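Local coordinates for high affinity transport system protein p37 (Mycoplasma hyorhinis, PDB 3EKI), which serves as the extracytoplasmic thiamine-diphosphate-binding lipoprotein of a high-affinity transport system in the cell membrane, at residues A[294-299]-A[303-308]; A[73-78]-A[370-375]; A[160-163]-A[168-171]. One frame throughout, in Å; residues are numbered along the deposited sequence.

Contact 1: residues A[294-299]-A[303-308]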
ATOM      1  N   ASP A 294      -9.231   4.175  10.992  1.00  9.58           N
ATOM      2  CA  ASP A 294      -9.797   5.522  11.180  1.00 13.20           C
ATOM      3  C   ASP A 294     -11.139   5.484  11.907  1.00  8.94           C
ATOM      4  O   ASP A 294     -11.660   6.574  12.194  1.00 11.49           O
ATOM      5  CB  ASP A 294      -9.876   6.307   9.886  1.00 17.75           C
ATOM      6  CG  ASP A 294     -10.694   5.707   8.779  1.00 25.39           C
ATOM      7  OD1 ASP A 294     -11.510   4.798   9.024  1.00 22.81           O
ATOM      8  OD2 ASP A 294     -10.515   6.142   7.614  1.00 40.60           O
ATOM      9  N   THR A 295     -11.682   4.334  12.266  1.00  7.59           N
ATOM     10  CA  THR A 295     -12.855   4.212  13.099  1.00  6.94           C
ATOM     11  C   THR A 295     -12.535   3.873  14.553  1.00  8.88           C
ATOM     12  O   THR A 295     -13.471   3.722  15.335  1.00  9.84           O
ATOM     13  CB  THR A 295     -13.859   3.149  12.611  1.00 12.07           C
ATOM     14  OG1 THR A 295     -13.276   1.841  12.720  1.00 12.88           O
ATOM     15  CG2 THR A 295     -14.169   3.417  11.154  1.00 15.58           C
ATOM     16  N   LEU A 296     -11.266   3.767  14.888  1.00  9.65           N
ATOM     17  CA  LEU A 296     -10.918   3.383  16.268  1.00  7.79           C
ATOM     18  C   LEU A 296     -11.579   4.257  17.330  1.00 11.30           C
ATOM     19  O   LEU A 296     -11.949   3.730  18.382  1.00  9.94           O
ATOM     20  CB  LEU A 296      -9.404   3.440  16.438  1.00  9.73           C
ATOM     21  CG  LEU A 296      -8.850   2.982  17.797  1.00  7.31           C
ATOM     22  CD1 LEU A 296      -9.278   1.559  18.088  1.00 10.80           C
ATOM     23  CD2 LEU A 296      -7.343   3.125  17.777  1.00  6.67           C
ATOM     24  N   GLY A 297     -11.684   5.549  17.036  1.00 12.75           N
ATOM     25  CA  GLY A 297     -12.233   6.486  17.999  1.00 13.03           C
ATOM     26  C   GLY A 297     -13.684   6.269  18.335  1.00 16.51           C
ATOM     27  O   GLY A 297     -14.160   6.807  19.351  1.00 17.82           O
ATOM     28  N   THR A 298     -14.415   5.504  17.527  1.00 12.68           N
ATOM     29  CA  THR A 298     -15.831   5.272  17.721  1.00 13.97           C
ATOM     30  C   THR A 298     -16.116   4.038  18.552  1.00 15.74           C
ATOM     31  O   THR A 298     -17.270   3.769  18.877  1.00 17.84           O
ATOM     32  CB  THR A 298     -16.586   5.131  16.372  1.00 20.55           C
ATOM     33  OG1 THR A 298     -16.226   3.919  15.693  1.00 17.34           O
ATOM     34  CG2 THR A 298     -16.199   6.292  15.478  1.00 22.61           C
ATOM     35  N   LEU A 299     -15.080   3.271  18.888  1.00 12.55           N
ATOM     36  CA  LEU A 299     -15.318   1.983  19.522  1.00 12.01           C
ATOM     37  C   LEU A 299     -14.764   1.937  20.933  1.00 17.17           C
ATOM     38  O   LEU A 299     -13.536   1.919  21.100  1.00 17.44           O
ATOM     39  CB  LEU A 299     -14.643   0.896  18.675  1.00 13.00           C
ATOM     40  CG  LEU A 299     -15.145   0.885  17.221  1.00 23.79           C
ATOM     41  CD1 LEU A 299     -14.227   0.038  16.362  1.00 27.11           C
ATOM     42  CD2 LEU A 299     -16.582   0.403  17.167  1.00 29.44           C
ATOM     43  N   HIS A 303      -8.792  -0.298  21.568  1.00  5.33           N
ATOM     44  CA  HIS A 303      -7.803   0.759  21.776  1.00  7.52           C
ATOM     45  C   HIS A 303      -6.523   0.622  20.976  1.00  6.37           C
ATOM     46  O   HIS A 303      -5.630   1.460  21.108  1.00  7.57           O
ATOM     47  CB  HIS A 303      -7.411   0.834  23.269  1.00  8.56           C
ATOM     48  CG  HIS A 303      -8.609   1.058  24.145  1.00  7.78           C
ATOM     49  ND1 HIS A 303      -9.407   0.035  24.582  1.00 15.45           N
ATOM     50  CD2 HIS A 303      -9.148   2.195  24.655  1.00 10.38           C
ATOM     51  CE1 HIS A 303     -10.396   0.522  25.340  1.00 17.53           C
ATOM     52  NE2 HIS A 303     -10.259   1.835  25.394  1.00 13.38           N
ATOM     53  N   ILE A 304      -6.421  -0.413  20.131  1.00  5.57           N
ATOM     54  CA  ILE A 304      -5.264  -0.624  19.276  1.00  6.69           C
ATOM     55  C   ILE A 304      -5.751  -0.817  17.846  1.00  5.10           C
ATOM     56  O   ILE A 304      -6.808  -1.438  17.700  1.00  6.36           O
ATOM     57  CB  ILE A 304      -4.462  -1.824  19.792  1.00  6.78           C
ATOM     58  CG1 ILE A 304      -3.976  -1.610  21.240  1.00  8.62           C
ATOM     59  CG2 ILE A 304      -3.313  -2.182  18.872  1.00  9.44           C
ATOM     60  CD1 ILE A 304      -3.778  -2.921  21.966  1.00 10.13           C
ATOM     61  N   ALA A 305      -5.049  -0.287  16.858  1.00  5.00           N
ATOM     62  CA  ALA A 305      -5.464  -0.526  15.481  1.00  7.17           C
ATOM     63  C   ALA A 305      -4.277  -0.603  14.533  1.00  7.78           C
ATOM     64  O   ALA A 305      -3.249   0.052  14.720  1.00  5.62           O
ATOM     65  CB  ALA A 305      -6.421   0.540  14.976  1.00  8.98           C
ATOM     66  N   PHE A 306      -4.441  -1.442  13.499  1.00  4.94           N
ATOM     67  CA  PHE A 306      -3.439  -1.547  12.453  1.00  6.23           C
ATOM     68  C   PHE A 306      -3.835  -0.715  11.235  1.00  6.47           C
ATOM     69  O   PHE A 306      -5.022  -0.700  10.916  1.00  6.98           O
ATOM     70  CB  PHE A 306      -3.300  -2.997  12.015  1.00  7.59           C
ATOM     71  CG  PHE A 306      -2.942  -4.012  13.076  1.00  5.65           C
ATOM     72  CD1 PHE A 306      -2.387  -3.606  14.287  1.00  6.94           C
ATOM     73  CD2 PHE A 306      -3.141  -5.364  12.833  1.00  4.37           C
ATOM     74  CE1 PHE A 306      -2.061  -4.566  15.235  1.00  6.79           C
ATOM     75  CE2 PHE A 306      -2.838  -6.296  13.790  1.00  7.59           C
ATOM     76  CZ  PHE A 306      -2.267  -5.898  14.985  1.00  6.77           C
ATOM     77  N   SER A 307      -2.839  -0.091  10.605  1.00  8.34           N
ATOM     78  CA  SER A 307      -3.115   0.555   9.322  1.00  8.40           C
ATOM     79  C   SER A 307      -1.845   0.686   8.520  1.00  7.38           C
ATOM     80  O   SER A 307      -0.730   0.438   8.980  1.00  6.38           O
ATOM     81  CB  SER A 307      -3.729   1.939   9.514  1.00  7.59           C
ATOM     82  OG  SER A 307      -2.709   2.861   9.844  1.00 10.97           O
ATOM     83  N   GLU A 308      -2.033   1.112   7.258  1.00  6.20           N
ATOM     84  CA  GLU A 308      -0.898   1.568   6.488  1.00  5.23           C
ATOM     85  C   GLU A 308      -0.230   2.737   7.199  1.00  6.17           C
ATOM     86  O   GLU A 308      -0.935   3.593   7.732  1.00  7.12           O
ATOM     87  CB  GLU A 308      -1.376   2.046   5.107  1.00  8.92           C
ATOM     88  CG  GLU A 308      -2.263   1.100   4.333  1.00 10.32           C
ATOM     89  CD  GLU A 308      -3.738   1.289   4.580  1.00 17.99           C
ATOM     90  OE1 GLU A 308      -4.521   0.938   3.656  1.00 15.85           O
ATOM     91  OE2 GLU A 308      -4.131   1.780   5.668  1.00 12.80           O
TER

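Contact 2: residues A[73-78]-A[370-375]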
ATOM      1  N   LEU A  73      -4.709   6.321 -20.929  1.00  8.09           N
ATOM      2  CA  LEU A  73      -4.549   5.304 -21.986  1.00  8.93           C
ATOM      3  C   LEU A  73      -4.078   5.871 -23.313  1.00 13.26           C
ATOM      4  O   LEU A  73      -3.309   5.231 -24.043  1.00 12.27           O
ATOM      5  CB  LEU A  73      -5.886   4.582 -22.189  1.00 12.47           C
ATOM      6  CG  LEU A  73      -6.257   3.623 -21.057  1.00 12.05           C
ATOM      7  CD1 LEU A  73      -7.715   3.235 -21.216  1.00 12.58           C
ATOM      8  CD2 LEU A  73      -5.316   2.434 -21.009  1.00 18.28           C
ATOM      9  N   GLU A  74      -4.546   7.073 -23.620  1.00 12.25           N
ATOM     10  CA  GLU A  74      -4.124   7.761 -24.830  1.00 14.46           C
ATOM     11  C   GLU A  74      -2.654   8.129 -24.717  1.00 15.88           C
ATOM     12  O   GLU A  74      -1.874   7.855 -25.627  1.00 12.03           O
ATOM     13  CB  GLU A  74      -4.981   8.996 -25.114  1.00 14.49           C
ATOM     14  CG  GLU A  74      -4.479   9.828 -26.275  1.00 13.58           C
ATOM     15  CD  GLU A  74      -4.750   9.231 -27.647  1.00 18.36           C
ATOM     16  OE1 GLU A  74      -5.492   8.236 -27.752  1.00 16.83           O
ATOM     17  OE2 GLU A  74      -4.195   9.771 -28.629  1.00 19.70           O
ATOM     18  N   ASN A  75      -2.220   8.720 -23.592  1.00  8.80           N
ATOM     19  CA  ASN A  75      -0.815   9.031 -23.441  1.00  9.11           C
ATOM     20  C   ASN A  75       0.067   7.790 -23.505  1.00  6.86           C
ATOM     21  O   ASN A  75       1.178   7.816 -24.044  1.00  9.06           O
ATOM     22  CB  ASN A  75      -0.613   9.711 -22.081  1.00 10.80           C
ATOM     23  CG  ASN A  75      -1.145  11.128 -22.046  1.00 18.35           C
ATOM     24  OD1 ASN A  75      -1.530  11.691 -23.061  1.00 15.44           O
ATOM     25  ND2 ASN A  75      -1.176  11.734 -20.856  1.00 16.65           N
ATOM     26  N   PHE A  76      -0.433   6.702 -22.941  1.00  6.21           N
ATOM     27  CA  PHE A  76       0.296   5.448 -22.914  1.00  6.39           C
ATOM     28  C   PHE A  76       0.485   4.873 -24.317  1.00  6.51           C
ATOM     29  O   PHE A  76       1.584   4.502 -24.717  1.00  9.32           O
ATOM     30  CB  PHE A  76      -0.442   4.396 -22.054  1.00  8.24           C
ATOM     31  CG  PHE A  76       0.490   3.342 -21.493  1.00  7.85           C
ATOM     32  CD1 PHE A  76       0.934   2.289 -22.256  1.00  7.92           C
ATOM     33  CD2 PHE A  76       0.923   3.423 -20.180  1.00  7.59           C
ATOM     34  CE1 PHE A  76       1.816   1.354 -21.779  1.00  7.31           C
ATOM     35  CE2 PHE A  76       1.820   2.509 -19.702  1.00  7.48           C
ATOM     36  CZ  PHE A  76       2.278   1.468 -20.479  1.00  7.67           C
ATOM     37  N   LYS A  77      -0.646   4.844 -25.025  1.00  8.42           N
ATOM     38  CA  LYS A  77      -0.569   4.336 -26.408  1.00  8.34           C
ATOM     39  C   LYS A  77       0.389   5.128 -27.269  1.00  6.86           C
ATOM     40  O   LYS A  77       1.166   4.575 -28.055  1.00  7.59           O
ATOM     41  CB  LYS A  77      -1.976   4.348 -26.992  1.00  8.35           C
ATOM     42  CG  LYS A  77      -2.119   3.951 -28.437  1.00 14.03           C
ATOM     43  CD  LYS A  77      -3.570   3.965 -28.920  1.00 13.10           C
ATOM     44  CE  LYS A  77      -4.077   5.389 -29.104  1.00 14.72           C
ATOM     45  NZ  LYS A  77      -5.425   5.442 -29.724  1.00 17.11           N
ATOM     46  N   LYS A  78       0.351   6.462 -27.146  1.00  7.16           N
ATOM     47  CA  LYS A  78       1.253   7.256 -27.975  1.00  8.91           C
ATOM     48  C   LYS A  78       2.716   7.053 -27.649  1.00  8.74           C
ATOM     49  O   LYS A  78       3.581   6.927 -28.516  1.00 10.57           O
ATOM     50  CB  LYS A  78       0.883   8.744 -27.875  1.00 10.89           C
ATOM     51  CG  LYS A  78      -0.499   9.127 -28.304  1.00 12.78           C
ATOM     52  CD  LYS A  78      -0.857   8.656 -29.705  1.00 21.79           C
ATOM     53  CE  LYS A  78      -0.102   9.477 -30.746  1.00 24.93           C
ATOM     54  NZ  LYS A  78      -0.511   9.103 -32.141  1.00 22.12           N
ATOM     55  N   ASN A 370       7.932  12.397 -17.791  1.00 23.51           N
ATOM     56  CA  ASN A 370       7.396  13.527 -18.556  1.00 25.99           C
ATOM     57  C   ASN A 370       6.095  14.067 -17.995  1.00 25.22           C
ATOM     58  O   ASN A 370       5.408  14.879 -18.616  1.00 30.35           O
ATOM     59  CB  ASN A 370       7.204  13.103 -20.028  1.00 21.84           C
ATOM     60  CG  ASN A 370       8.569  12.833 -20.640  1.00 26.91           C
ATOM     61  OD1 ASN A 370       9.489  13.616 -20.393  1.00 36.90           O
ATOM     62  ND2 ASN A 370       8.682  11.759 -21.403  1.00 33.15           N
ATOM     63  N   LYS A 371       5.745  13.610 -16.794  1.00 21.30           N
ATOM     64  CA  LYS A 371       4.559  14.038 -16.083  1.00 21.61           C
ATOM     65  C   LYS A 371       3.281  13.872 -16.876  1.00 20.65           C
ATOM     66  O   LYS A 371       2.386  14.712 -16.875  1.00 23.83           O
ATOM     67  CB  LYS A 371       4.712  15.501 -15.645  1.00 40.49           C
ATOM     68  CG  LYS A 371       5.458  15.669 -14.333  1.00 45.39           C
ATOM     69  CD  LYS A 371       6.600  14.686 -14.131  1.00 43.84           C
ATOM     70  CE  LYS A 371       7.242  14.871 -12.763  1.00 44.39           C
ATOM     71  NZ  LYS A 371       6.277  14.580 -11.662  1.00 39.24           N
ATOM     72  N   GLN A 372       3.176  12.737 -17.554  1.00 18.28           N
ATOM     73  CA  GLN A 372       2.005  12.405 -18.344  1.00 19.27           C
ATOM     74  C   GLN A 372       1.218  11.288 -17.686  1.00 16.70           C
ATOM     75  O   GLN A 372       0.225  10.804 -18.226  1.00 18.53           O
ATOM     76  CB  GLN A 372       2.401  11.965 -19.765  1.00 21.13           C
ATOM     77  CG  GLN A 372       3.159  13.007 -20.559  1.00 27.75           C
ATOM     78  CD  GLN A 372       3.638  12.479 -21.901  1.00 34.75           C
ATOM     79  OE1 GLN A 372       3.278  11.373 -22.300  1.00 32.86           O
ATOM     80  NE2 GLN A 372       4.452  13.266 -22.589  1.00 35.38           N
ATOM     81  N   ASP A 373       1.644  10.858 -16.494  1.00 13.24           N
ATOM     82  CA  ASP A 373       0.889   9.795 -15.852  1.00 16.26           C
ATOM     83  C   ASP A 373      -0.230  10.374 -15.004  1.00 19.60           C
ATOM     84  O   ASP A 373       0.028  10.845 -13.898  1.00 17.19           O
ATOM     85  CB  ASP A 373       1.805   8.949 -14.963  1.00 13.83           C
ATOM     86  CG  ASP A 373       1.071   7.800 -14.307  1.00 13.60           C
ATOM     87  OD1 ASP A 373      -0.112   7.586 -14.581  1.00 11.65           O
ATOM     88  OD2 ASP A 373       1.689   7.102 -13.469  1.00 15.03           O
ATOM     89  N   THR A 374      -1.441  10.335 -15.542  1.00 17.16           N
ATOM     90  CA  THR A 374      -2.592  10.879 -14.853  1.00 17.64           C
ATOM     91  C   THR A 374      -3.218   9.860 -13.926  1.00 14.24           C
ATOM     92  O   THR A 374      -4.122  10.181 -13.163  1.00 18.03           O
ATOM     93  CB  THR A 374      -3.679  11.343 -15.862  1.00 22.80           C
ATOM     94  OG1 THR A 374      -3.839  10.355 -16.880  1.00 23.49           O
ATOM     95  CG2 THR A 374      -3.236  12.612 -16.564  1.00 28.29           C
ATOM     96  N   TYR A 375      -2.776   8.610 -13.991  1.00 13.22           N
ATOM     97  CA  TYR A 375      -3.415   7.548 -13.228  1.00 11.48           C
ATOM     98  C   TYR A 375      -2.648   7.169 -11.953  1.00  9.81           C
ATOM     99  O   TYR A 375      -3.239   7.180 -10.865  1.00 12.20           O
ATOM    100  CB  TYR A 375      -3.583   6.293 -14.085  1.00 13.32           C
ATOM    101  CG  TYR A 375      -4.094   5.059 -13.399  1.00 11.39           C
ATOM    102  CD1 TYR A 375      -5.337   4.987 -12.801  1.00 13.20           C
ATOM    103  CD2 TYR A 375      -3.296   3.914 -13.351  1.00 18.23           C
ATOM    104  CE1 TYR A 375      -5.801   3.852 -12.177  1.00 11.41           C
ATOM    105  CE2 TYR A 375      -3.755   2.771 -12.725  1.00 22.28           C
ATOM    106  CZ  TYR A 375      -5.000   2.734 -12.140  1.00 14.77           C
ATOM    107  OH  TYR A 375      -5.440   1.594 -11.516  1.00 16.59           O
TER
HETATM  108  O   HOH W   1       2.459  10.220 -24.619  1.00 17.62           O

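Contact 3: residues A[160-163]-A[168-171]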
ATOM      1  N   LYS A 160      15.234   0.487   8.007  1.00 12.88           N
ATOM      2  CA  LYS A 160      14.965   0.618   9.434  1.00 12.96           C
ATOM      3  C   LYS A 160      14.045  -0.536   9.833  1.00 15.26           C
ATOM      4  O   LYS A 160      12.957  -0.660   9.257  1.00 12.65           O
ATOM      5  CB  LYS A 160      14.304   1.925   9.833  1.00 14.70           C
ATOM      6  CG  LYS A 160      14.869   3.213   9.286  1.00 20.17           C
ATOM      7  CD  LYS A 160      16.209   3.575   9.887  1.00 34.61           C
ATOM      8  CE  LYS A 160      16.632   4.983   9.471  1.00 50.46           C
ATOM      9  NZ  LYS A 160      18.113   5.150   9.581  1.00 70.64           N
ATOM     10  N   PHE A 161      14.495  -1.359  10.769  1.00  8.63           N
ATOM     11  CA  PHE A 161      13.801  -2.540  11.212  1.00  9.76           C
ATOM     12  C   PHE A 161      13.683  -2.605  12.741  1.00  9.52           C
ATOM     13  O   PHE A 161      14.407  -1.904  13.445  1.00 10.75           O
ATOM     14  CB  PHE A 161      14.517  -3.819  10.763  1.00 14.14           C
ATOM     15  CG  PHE A 161      14.659  -3.972   9.266  1.00 18.22           C
ATOM     16  CD1 PHE A 161      15.696  -3.325   8.608  1.00 26.85           C
ATOM     17  CD2 PHE A 161      13.763  -4.757   8.564  1.00 20.51           C
ATOM     18  CE1 PHE A 161      15.845  -3.470   7.236  1.00 23.11           C
ATOM     19  CE2 PHE A 161      13.914  -4.885   7.187  1.00 18.71           C
ATOM     20  CZ  PHE A 161      14.939  -4.236   6.546  1.00 18.03           C
ATOM     21  N   TYR A 162      12.774  -3.460  13.176  1.00 11.72           N
ATOM     22  CA  TYR A 162      12.574  -3.665  14.600  1.00 10.33           C
ATOM     23  C   TYR A 162      13.890  -4.055  15.275  1.00 10.41           C
ATOM     24  O   TYR A 162      14.665  -4.885  14.805  1.00 11.36           O
ATOM     25  CB  TYR A 162      11.469  -4.730  14.802  1.00  8.93           C
ATOM     26  CG  TYR A 162      11.221  -4.924  16.289  1.00 10.19           C
ATOM     27  CD1 TYR A 162      10.357  -4.088  16.988  1.00 11.92           C
ATOM     28  CD2 TYR A 162      11.845  -5.920  17.014  1.00 11.34           C
ATOM     29  CE1 TYR A 162      10.134  -4.275  18.350  1.00  7.53           C
ATOM     30  CE2 TYR A 162      11.662  -6.121  18.360  1.00 13.92           C
ATOM     31  CZ  TYR A 162      10.792  -5.276  19.019  1.00  9.30           C
ATOM     32  OH  TYR A 162      10.635  -5.506  20.351  1.00 10.27           O
ATOM     33  N   VAL A 163      14.095  -3.495  16.462  1.00  8.69           N
ATOM     34  CA  VAL A 163      15.278  -3.811  17.267  1.00  8.20           C
ATOM     35  C   VAL A 163      14.810  -4.271  18.646  1.00 10.05           C
ATOM     36  O   VAL A 163      15.021  -5.430  19.012  1.00 14.40           O
ATOM     37  CB  VAL A 163      16.255  -2.627  17.371  1.00  9.14           C
ATOM     38  CG1 VAL A 163      17.439  -3.017  18.257  1.00 13.74           C
ATOM     39  CG2 VAL A 163      16.754  -2.188  16.018  1.00 13.18           C
ATOM     40  N   SER A 168      14.477   4.032  21.666  1.00 11.54           N
ATOM     41  CA  SER A 168      15.594   4.175  20.754  1.00 15.87           C
ATOM     42  C   SER A 168      15.421   3.320  19.501  1.00 12.69           C
ATOM     43  O   SER A 168      16.253   3.366  18.600  1.00 13.42           O
ATOM     44  CB  SER A 168      16.907   3.800  21.458  1.00 14.98           C
ATOM     45  OG  SER A 168      16.865   2.519  22.061  1.00 17.73           O
ATOM     46  N   ASP A 169      14.353   2.541  19.475  1.00 13.55           N
ATOM     47  CA  ASP A 169      14.063   1.660  18.339  1.00 11.35           C
ATOM     48  C   ASP A 169      13.772   2.532  17.120  1.00  7.31           C
ATOM     49  O   ASP A 169      12.990   3.469  17.266  1.00  9.07           O
ATOM     50  CB  ASP A 169      12.900   0.753  18.732  1.00 11.27           C
ATOM     51  CG  ASP A 169      12.588  -0.311  17.696  1.00 18.09           C
ATOM     52  OD1 ASP A 169      12.190   0.118  16.590  1.00 16.68           O
ATOM     53  OD2 ASP A 169      12.726  -1.518  17.978  1.00  9.49           O
ATOM     54  N   PRO A 170      14.354   2.243  15.964  1.00  9.28           N
ATOM     55  CA  PRO A 170      14.117   3.081  14.789  1.00  8.68           C
ATOM     56  C   PRO A 170      12.641   3.159  14.398  1.00  7.23           C
ATOM     57  O   PRO A 170      12.206   4.195  13.904  1.00 10.00           O
ATOM     58  CB  PRO A 170      14.901   2.386  13.674  1.00 13.93           C
ATOM     59  CG  PRO A 170      15.269   1.050  14.186  1.00 25.27           C
ATOM     60  CD  PRO A 170      15.256   1.108  15.685  1.00 15.01           C
ATOM     61  N   LEU A 171      11.885   2.106  14.621  1.00  7.04           N
ATOM     62  CA  LEU A 171      10.464   2.096  14.251  1.00  6.95           C
ATOM     63  C   LEU A 171       9.643   2.938  15.228  1.00  9.10           C
ATOM     64  O   LEU A 171       8.594   3.505  14.905  1.00  8.14           O
ATOM     65  CB  LEU A 171       9.949   0.656  14.181  1.00  7.72           C
ATOM     66  CG  LEU A 171      10.702  -0.277  13.222  1.00 10.56           C
ATOM     67  CD1 LEU A 171       9.934  -1.585  13.090  1.00 10.63           C
ATOM     68  CD2 LEU A 171      10.934   0.404  11.881  1.00  9.34           C
TER

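Contact 1: residues A[294-299]-A[303-308]
With chi1 of -176° the CG of Leu296 stands anti to its own nitrogen, beside the carbonyl carbon, and chi2 of 58° then directs the two methyl groups onto the beginning of strand 304-308, on the side where the Ala305 methyl projects. CD2 of Leu296 meets that methyl, CD2 to the CB of Ala305 being 3.9 Å, and this is the apolar side-chain contact between the segments. CD1 lies against backbone instead, 3.9 Å from the O of Ile304 and 4.0 Å from the N of His303. The isobutyl group lies at van der Waals distance along the main chain from His303 to Ala305. Both partners point their CB atoms at each other, although the CA atoms of Leu296 and Ala305 remain 6.8 Å apart.

Strand 304-308 is an inner strand of the mixed five-stranded sheet, running parallel to 248-250 and antiparallel to 217-223; the strand order fits that of a lobe of class II periplasmic binding proteins. The 3-10 turn of 294-298 packs on it in the connection that leads from strand 288-290, and Leu296 also reaches Leu249 of the neighbouring strand. The turn is pinned from within: the O of Thr295 accepts from the N of Thr298 and, in the carbonyl plane, from OG1 of the same threonine at 2.8 Å. Lys222 NZ, from strand 217-223, donates to the carbonyl oxygens of both Leu296 and Leu299, linking the turn and the residue after it to the sheet, while His303 turns its CB away and bonds through ND1 to the O of Phe246. At the far end of the strand, Glu308 touches the bound thiamine diphosphate and forms a salt bridge with Lys258, whereas the side chain of Ala305 stays about 14 Å from the ligand.

Contact 2: residues A[73-78]-A[370-375]
The backbones of helix 64-85 and of the loop after helix 354-369 come closest at Asn75 and Gln372, whose CA atoms are 6.7 Å apart, and both residues direct their CB atoms across the gap. Asn75 carries its CG beside the backbone N, anti to the carbonyl carbon (chi1 -73°), which extends the amide from the helix toward the loop. Its ND2 donates to the O of Gln372 over 3.1 Å, with a nearly straight N-H...O angle of 161°. The bond uses a lone pair in the carbonyl plane, and the acceptor lies close to the plane of the Asn75 amide. The same ND2 rests 3.7 Å from the CB of Gln372.

Beyond CG the Gln372 chain is extended, its amide plane turned 59° from that of Asn75. A water completes the link by donating both to the backbone O of Asn75, at 2.8 Å, and to OE1 of Gln372, at 2.7 Å. Gln372 therefore meets the helix through its main chain directly and through its side chain by way of solvent.

The loop has a firm shape of its own. Lys371, with positive phi, is the C-prime residue of the Schellman motif that ends helix 354-369, and an Asx turn follows, in which OD1 of Asp373 accepts from the N of Tyr375 at 2.9 Å. Phe76, one residue on from Asn75, packs edge-to-face on Phe364 of helix 354-369, so the two helices also meet through aromatic side chains. The contact itself lies at the surface and consists of neutral amide and carbonyl groups: it gains its direction from one well-aligned hydrogen bond and a bridging water, with no charge pairing between the segments.

Contact 3: residues A[160-163]-A[168-171]
This is a short-range, partly buried contact in which the loop after strand 141-152 packs against the first residues of helix 170-184, which it leads into, joined by one hydrogen bond and by apolar packing. The bond runs from the N of Val163 to OD2 of Asp169, 2.8 Å long with an N-H...O angle of 157°, and meets the oxygen from above the carboxylate plane. A chi1 of -174° carries CG of Asp169 to the side away from the backbone N, next to the carbonyl carbon, where the two oxygens can divide the work: the N of Leu171 approaches OD1 almost in line with its C-O bond, and OD2 turns to the loop. OD2 also receives the backbone N of Asp164 and of Gly165, so three amides of the loop converge on it, an environment that would be expected to stabilise its negative charge.

OD2 of Asp169 also sits over one face of the Tyr162 ring, 3.6 Å from its CD1 and offset toward the rim, the ring and carboxylate planes being inclined by 48°. The hydroxyl of Tyr162 reaches His269 of helix 256-269. Alongside, the loop wraps around Pro170 and Leu171. CG2 of Val163 meets CD of Pro170 at 3.6 Å, and the CB of Lys160 lies 3.9 Å from the CB of Pro170 before the bent lysine chain leads off to Glu157. Leu171 spreads its methyls along the loop backbone, CD1 against the N of Tyr162 at 3.4 Å and CD2 against the O of Lys160, and is backed by Ile336 of strand 331-337 and Ile265. An aspartate at the N-cap, followed by proline in the first turn, is a classical helix start, here with the capping carboxylate also gathering the preceding loop.

Overall arrangement
From the N terminus, the chain first passes 73-78 on helix 64-85, which meets 370-375, near the C-terminal end; contact 2 therefore closes a loop of 291 intervening residues. Contacts 3 and 1 both fall within that span, one after the other, and neither crosses the other. Contact 3 sets a loop against the helix it precedes, and contact 1 a connection against its own strand. Both bear on the five-stranded sheet, which holds 304-308 and whose strand 331-337 is touched by Tyr162 and Leu171. Their centres are about 23 Å apart. Contact 2, joining helix 64-85 to the loop after helix 354-369, lies across the chain's centre, about 37 Å from contact 1 and about 39 Å from contact 3.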